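Local coordinates for intergenic-region protein (Escherichia coli CFT073, PDB 2WJ9) that probably protects incoming foreign DNA by inhibiting the host's restriction enzymes, at residues B[49-54]-B[95-100]; B[79-84]-B[115-120]. All blocks are in the same frame, centred on the assembly; numbering follows the deposited sequence.

Contact 1 (B[49-54]-B[95-100]); sequences TIVPDE and LYTLNN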
loop_
_atom_site.group_PDB
_atom_site.type_symbol
_atom_site.label_atom_id
_atom_site.label_comp_id
_atom_site.label_asym_id
_atom_site.label_seq_id
_atom_site.Cartn_x
_atom_site.Cartn_y
_atom_site.Cartn_z
ATOM N N THR B 49 6.772 16.357 3.447
ATOM C CA THR B 49 7.063 17.560 4.250
ATOM C C THR B 49 8.245 17.268 5.177
ATOM O O THR B 49 8.279 16.223 5.835
ATOM C CB THR B 49 5.840 17.998 5.085
ATOM O OG1 THR B 49 4.753 18.332 4.214
ATOM C CG2 THR B 49 6.178 19.202 5.955
ATOM N N ILE B 50 9.223 18.168 5.201
ATOM C CA ILE B 50 10.432 17.952 6.002
ATOM C C ILE B 50 10.067 17.934 7.493
ATOM O O ILE B 50 9.134 18.631 7.927
ATOM C CB ILE B 50 11.543 18.992 5.679
ATOM C CG1 ILE B 50 12.883 18.555 6.272
ATOM C CG2 ILE B 50 11.167 20.381 6.170
ATOM C CD1 ILE B 50 14.071 19.358 5.740
ATOM N N VAL B 51 10.765 17.093 8.254
ATOM C CA VAL B 51 10.583 17.012 9.702
ATOM C C VAL B 51 11.415 18.125 10.358
ATOM O O VAL B 51 12.601 18.242 10.085
ATOM C CB VAL B 51 11.014 15.626 10.251
ATOM C CG1 VAL B 51 10.872 15.577 11.773
ATOM C CG2 VAL B 51 10.197 14.503 9.594
ATOM N N PRO B 52 10.790 18.976 11.192
ATOM C CA PRO B 52 11.555 20.033 11.886
ATOM C C PRO B 52 12.713 19.508 12.731
ATOM O O PRO B 52 12.621 18.414 13.288
ATOM C CB PRO B 52 10.507 20.687 12.791
ATOM C CG PRO B 52 9.208 20.400 12.148
ATOM C CD PRO B 52 9.351 19.052 11.503
ATOM N N ASP B 53 13.787 20.291 12.834
ATOM C CA ASP B 53 14.958 19.889 13.626
ATOM C C ASP B 53 14.551 19.495 15.049
ATOM O O ASP B 53 15.096 18.546 15.618
ATOM C CB ASP B 53 16.018 20.997 13.648
ATOM C CG ASP B 53 16.860 21.038 12.374
ATOM O OD1 ASP B 53 16.811 20.078 11.572
ATOM O OD2 ASP B 53 17.575 22.043 12.178
ATOM N N GLU B 54 13.566 20.214 15.582
ATOM C CA GLU B 54 13.009 19.985 16.920
ATOM C C GLU B 54 12.521 18.544 17.113
ATOM O O GLU B 54 12.735 17.944 18.171
ATOM C CB GLU B 54 11.820 20.932 17.163
ATOM C CG GLU B 54 12.107 22.423 16.953
ATOM C CD GLU B 54 10.868 23.220 16.533
ATOM O OE1 GLU B 54 10.227 22.850 15.525
ATOM O OE2 GLU B 54 10.552 24.232 17.203
ATOM N N LEU B 95 14.810 14.031 7.102
ATOM C CA LEU B 95 13.673 13.166 7.385
ATOM C C LEU B 95 12.381 13.821 6.896
ATOM O O LEU B 95 12.210 15.036 7.018
ATOM C CB LEU B 95 13.599 12.847 8.881
ATOM C CG LEU B 95 14.884 12.322 9.541
ATOM C CD1 LEU B 95 14.655 11.979 11.016
ATOM C CD2 LEU B 95 15.454 11.107 8.791
ATOM N N TYR B 96 11.487 12.999 6.337
ATOM C CA TYR B 96 10.238 13.465 5.712
ATOM C C TYR B 96 9.015 12.619 6.116
ATOM O O TYR B 96 9.108 11.402 6.273
ATOM C CB TYR B 96 10.366 13.442 4.178
ATOM C CG TYR B 96 11.417 14.385 3.643
ATOM C CD1 TYR B 96 11.116 15.720 3.385
ATOM C CD2 TYR B 96 12.715 13.948 3.406
ATOM C CE1 TYR B 96 12.083 16.594 2.903
ATOM C CE2 TYR B 96 13.688 14.809 2.912
ATOM C CZ TYR B 96 13.371 16.136 2.672
ATOM O OH TYR B 96 14.345 17.002 2.197
ATOM N N THR B 97 7.872 13.287 6.256
ATOM C CA THR B 97 6.563 12.635 6.405
ATOM C C THR B 97 5.721 12.809 5.133
ATOM O O THR B 97 5.906 13.782 4.396
ATOM C CB THR B 97 5.772 13.178 7.634
ATOM O OG1 THR B 97 5.495 14.583 7.495
ATOM C CG2 THR B 97 6.558 12.931 8.924
ATOM N N LEU B 98 4.811 11.859 4.894
ATOM C CA LEU B 98 3.898 11.885 3.742
ATOM C C LEU B 98 2.461 12.059 4.261
ATOM O O LEU B 98 2.144 11.601 5.354
ATOM C CB LEU B 98 4.031 10.590 2.910
ATOM C CG LEU B 98 5.299 10.391 2.043
ATOM C CD1 LEU B 98 5.484 8.928 1.685
ATOM C CD2 LEU B 98 5.273 11.256 0.784
ATOM N N ASN B 99 1.602 12.698 3.473
ATOM C CA ASN B 99 0.198 12.949 3.883
ATOM C C ASN B 99 -0.745 11.735 3.752
ATOM O O ASN B 99 -1.974 11.867 3.953
ATOM C CB ASN B 99 -0.377 14.165 3.144
ATOM C CG ASN B 99 -0.377 14.000 1.631
ATOM O OD1 ASN B 99 0.376 13.199 1.085
ATOM N ND2 ASN B 99 -1.213 14.772 0.947
ATOM N N ASN B 100 -0.188 10.579 3.385
ATOM C CA ASN B 100 -0.904 9.300 3.462
ATOM C C ASN B 100 -0.483 8.449 4.675
ATOM O O ASN B 100 -0.897 7.299 4.798
ATOM C CB ASN B 100 -0.744 8.502 2.167
ATOM C CG ASN B 100 0.702 8.085 1.896
ATOM O OD1 ASN B 100 1.630 8.473 2.621
ATOM N ND2 ASN B 100 0.892 7.285 0.848
HETATM O O HOH W 1 6.812 16.629 8.680
HETATM O O HOH W 2 15.005 16.374 8.728
#

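Contact 2 (B[79-84]-B[115-120]); sequences GWMDRL and ETWVLF. With SO4 (sulfate ion), chain H.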
loop_
_atom_site.group_PDB
_atom_site.type_symbol
_atom_site.label_atom_id
_atom_site.label_comp_id
_atom_site.label_asym_id
_atom_site.label_seq_id
_atom_site.Cartn_x
_atom_site.Cartn_y
_atom_site.Cartn_z
ATOM N N GLY B 79 23.007 1.465 4.341
ATOM C CA GLY B 79 23.580 0.222 3.815
ATOM C C GLY B 79 23.134 -0.034 2.386
ATOM O O GLY B 79 23.955 -0.312 1.521
ATOM N N TRP B 80 21.830 0.063 2.132
ATOM C CA TRP B 80 21.324 -0.084 0.758
ATOM C C TRP B 80 21.901 0.992 -0.178
ATOM O O TRP B 80 22.268 0.697 -1.314
ATOM C CB TRP B 80 19.789 -0.093 0.709
ATOM C CG TRP B 80 19.201 -1.431 1.043
ATOM C CD1 TRP B 80 18.562 -1.781 2.192
ATOM C CD2 TRP B 80 19.239 -2.614 0.229
ATOM N NE1 TRP B 80 18.178 -3.103 2.140
ATOM C CE2 TRP B 80 18.584 -3.637 0.948
ATOM C CE3 TRP B 80 19.744 -2.898 -1.044
ATOM C CZ2 TRP B 80 18.421 -4.929 0.437
ATOM C CZ3 TRP B 80 19.600 -4.197 -1.548
ATOM C CH2 TRP B 80 18.937 -5.188 -0.809
ATOM N N MET B 81 22.007 2.226 0.308
ATOM C CA MET B 81 22.517 3.329 -0.510
ATOM C C MET B 81 23.979 3.058 -0.914
ATOM O O MET B 81 24.379 3.316 -2.061
ATOM C CB MET B 81 22.360 4.654 0.252
ATOM C CG MET B 81 22.497 5.919 -0.572
ATOM S SD MET B 81 21.334 6.081 -1.930
ATOM C CE MET B 81 22.419 5.718 -3.308
ATOM N N ASP B 82 24.764 2.507 0.010
ATOM C CA ASP B 82 26.141 2.094 -0.299
ATOM C C ASP B 82 26.220 0.955 -1.311
ATOM O O ASP B 82 27.161 0.909 -2.096
ATOM C CB ASP B 82 26.894 1.648 0.956
ATOM C CG ASP B 82 27.339 2.805 1.826
ATOM O OD1 ASP B 82 27.330 3.969 1.371
ATOM O OD2 ASP B 82 27.719 2.533 2.976
ATOM N N ARG B 83 25.269 0.025 -1.270
ATOM C CA ARG B 83 25.229 -1.063 -2.259
ATOM C C ARG B 83 24.878 -0.534 -3.645
ATOM O O ARG B 83 25.449 -0.974 -4.644
ATOM C CB ARG B 83 24.201 -2.130 -1.885
ATOM C CG ARG B 83 24.659 -3.099 -0.837
ATOM C CD ARG B 83 23.553 -4.091 -0.482
ATOM N NE ARG B 83 23.795 -4.601 0.863
ATOM C CZ ARG B 83 23.080 -4.311 1.945
ATOM N NH1 ARG B 83 21.997 -3.538 1.879
ATOM N NH2 ARG B 83 23.450 -4.825 3.113
ATOM N N LEU B 84 23.927 0.396 -3.693
ATOM C CA LEU B 84 23.401 0.906 -4.961
ATOM C C LEU B 84 24.329 1.913 -5.637
ATOM O O LEU B 84 24.387 1.964 -6.864
ATOM C CB LEU B 84 22.019 1.530 -4.757
ATOM C CG LEU B 84 20.926 0.554 -4.301
ATOM C CD1 LEU B 84 19.609 1.287 -4.015
ATOM C CD2 LEU B 84 20.735 -0.576 -5.324
ATOM N N GLU B 115 22.813 18.332 -10.225
ATOM C CA GLU B 115 23.494 17.246 -9.519
ATOM C C GLU B 115 22.707 15.946 -9.662
ATOM O O GLU B 115 21.507 15.908 -9.377
ATOM C CB GLU B 115 23.664 17.592 -8.036
ATOM C CG GLU B 115 24.778 16.804 -7.331
ATOM C CD GLU B 115 24.653 16.807 -5.813
ATOM O OE1 GLU B 115 25.457 16.103 -5.160
ATOM O OE2 GLU B 115 23.758 17.497 -5.268
ATOM N N THR B 116 23.384 14.889 -10.104
ATOM C CA THR B 116 22.742 13.589 -10.335
ATOM C C THR B 116 23.659 12.438 -9.911
ATOM O O THR B 116 24.881 12.541 -10.027
ATOM C CB THR B 116 22.352 13.417 -11.821
ATOM O OG1 THR B 116 21.586 12.220 -11.985
ATOM C CG2 THR B 116 23.572 13.341 -12.693
ATOM N N TRP B 117 23.062 11.354 -9.414
ATOM C CA TRP B 117 23.809 10.155 -9.018
ATOM C C TRP B 117 23.518 8.978 -9.947
ATOM O O TRP B 117 22.403 8.821 -10.436
ATOM C CB TRP B 117 23.459 9.725 -7.589
ATOM C CG TRP B 117 23.852 10.680 -6.498
ATOM C CD1 TRP B 117 24.697 11.752 -6.589
ATOM C CD2 TRP B 117 23.434 10.614 -5.130
ATOM N NE1 TRP B 117 24.813 12.368 -5.361
ATOM C CE2 TRP B 117 24.047 11.688 -4.450
ATOM C CE3 TRP B 117 22.587 9.758 -4.417
ATOM C CZ2 TRP B 117 23.839 11.925 -3.085
ATOM C CZ3 TRP B 117 22.381 9.992 -3.061
ATOM C CH2 TRP B 117 23.002 11.068 -2.412
ATOM N N VAL B 118 24.526 8.139 -10.164
ATOM C CA VAL B 118 24.350 6.884 -10.892
ATOM C C VAL B 118 24.320 5.710 -9.918
ATOM O O VAL B 118 25.235 5.547 -9.104
ATOM C CB VAL B 118 25.489 6.651 -11.902
ATOM C CG1 VAL B 118 25.267 5.341 -12.663
ATOM C CG2 VAL B 118 25.598 7.827 -12.865
ATOM N N LEU B 119 23.260 4.907 -10.004
ATOM C CA LEU B 119 23.075 3.737 -9.148
ATOM C C LEU B 119 23.118 2.464 -9.984
ATOM O O LEU B 119 22.786 2.487 -11.170
ATOM C CB LEU B 119 21.733 3.817 -8.409
ATOM C CG LEU B 119 21.648 4.768 -7.208
ATOM C CD1 LEU B 119 21.871 6.209 -7.612
ATOM C CD2 LEU B 119 20.299 4.611 -6.510
ATOM N N PHE B 120 23.532 1.365 -9.359
ATOM C CA PHE B 120 23.537 0.044 -9.995
ATOM C C PHE B 120 23.100 -1.028 -9.000
ATOM O O PHE B 120 23.681 -1.154 -7.922
ATOM C CB PHE B 120 24.922 -0.301 -10.543
ATOM C CG PHE B 120 25.031 -1.711 -11.076
ATOM C CD1 PHE B 120 24.413 -2.069 -12.268
ATOM C CD2 PHE B 120 25.730 -2.685 -10.372
ATOM C CE1 PHE B 120 24.506 -3.372 -12.764
ATOM C CE2 PHE B 120 25.824 -3.990 -10.857
ATOM C CZ PHE B 120 25.207 -4.331 -12.054
HETATM S S SO4 H . 20.489 -5.834 5.434
HETATM O O1 SO4 H . 20.021 -6.054 4.063
HETATM O O2 SO4 H . 21.921 -5.547 5.419
HETATM O O3 SO4 H . 19.703 -4.694 5.940
HETATM O O4 SO4 H . 20.274 -7.058 6.221
HETATM O O HOH W 3 24.221 -3.410 -6.120
HETATM O O HOH W 4 26.568 -0.545 -7.218
#

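Contact 1 (B[49-54]-B[95-100])
T49 and T97 face each other as an antiparallel hydrogen-bonded pair. T49 N donates to T97 O at 2.9 Å. T97 N returns a bond to T49 O at 3.0 Å. The next pair, I50 and Y96, is non-hydrogen-bonded, and its CA atoms come within 4.5 Å. Beyond it V51 N donates to L95 O at 2.8 Å. This third bond carries the pairing one residue past the end of strand 48-50.

Side chains meet on both faces. On one, the Y96 ring meets I50 obliquely, with CE1 of Y96 3.7 Å from CB of I50. The first torsion of Y96 (chi1 -64°) places the ring beside the backbone N, and the second (chi2 -86°) turns its CD1/CE1 side to I50. T49 and T97 share the opposite face, but their side chains approach each other only loosely. The apolar contact there comes from V51, whose CB points toward 95-100. Its CG2 touches L95 CB at 3.9 Å and T97 CG2 at 4.0 Å.

Water fills in at the margins. Water 1 donates to I50 O and is hydrogen-bonded to T97 OG1 at 2.7 Å. Water 2 accepts from L95 N and donates weakly to V51 O.

The contact joins the first two strands of a three-stranded antiparallel sheet, with 93-98 in the middle. F104 of strand 103-107 meets the Y96 ring at a shallow angle. Helix 59-64 packs against the other face, where F59 touches V51 and L95, and H63 touches T97.

Contact 2 (B[79-84]-B[115-120])
The axes of 79-84, the last six residues of helix 73-84, and of strand segment 117-120 run at 92° to each other and come within 7.8 Å. F120 N donates to L84 O at 2.7 Å, straight and in the carbonyl plane. The same oxygen also receives a CA-H...O contact from L119. Water 3 donates to both R83 O and F120 O, so two acceptors that cannot bond each other are linked through solvent. Water 4 lies close to the same two oxygens.

L119 points its CB toward the helix. Its CD2 lies 3.9 Å from L84 CB and 4.0 Å from M81 CE. M81 is bent at chi2 (59°) and chi3, which brings its methyl end to the strand although its CB does not point there. CE then reaches W117 CE3 at 4.2 Å. The sulfur stands obliquely to the six-membered ring, a Met-aromatic contact. This is a helix end docked on a two-stranded antiparallel sheet, 117-121 with 126-130. C89, disulfide-bonded to C85, touches both M81 and W117. Helix 132-151 borders the W117 ring through P132 and A135.

On the helix, R83 lays NH1 3.3 Å above the plane of the W80 ring, over its centre. Its NH2 donates to sulfate O2 at 2.9 Å. The sulfate, probably from the crystallisation liquor, is also held by R76.

Overall arrangement
From the N terminus, strand 48-50 comes first and helices 59-64 and 73-84 follow. Strand 93-98 then returns to strand 48-50, so contact 1 closes a loop of 40 residues that includes both helices. Contact 2 starts within that loop, at the end of helix 73-84. The chain runs on through strands 93-98 and 103-107 and the unmodelled residues 110-114 before strand 117-121 closes it. The two loops therefore cross. Contact 1 ties edge strand 48-50 to the central strand 93-98, and contact 2 ties helix 73-84 to the two-stranded sheet. Their centres lie 23 Å apart, and they do not touch.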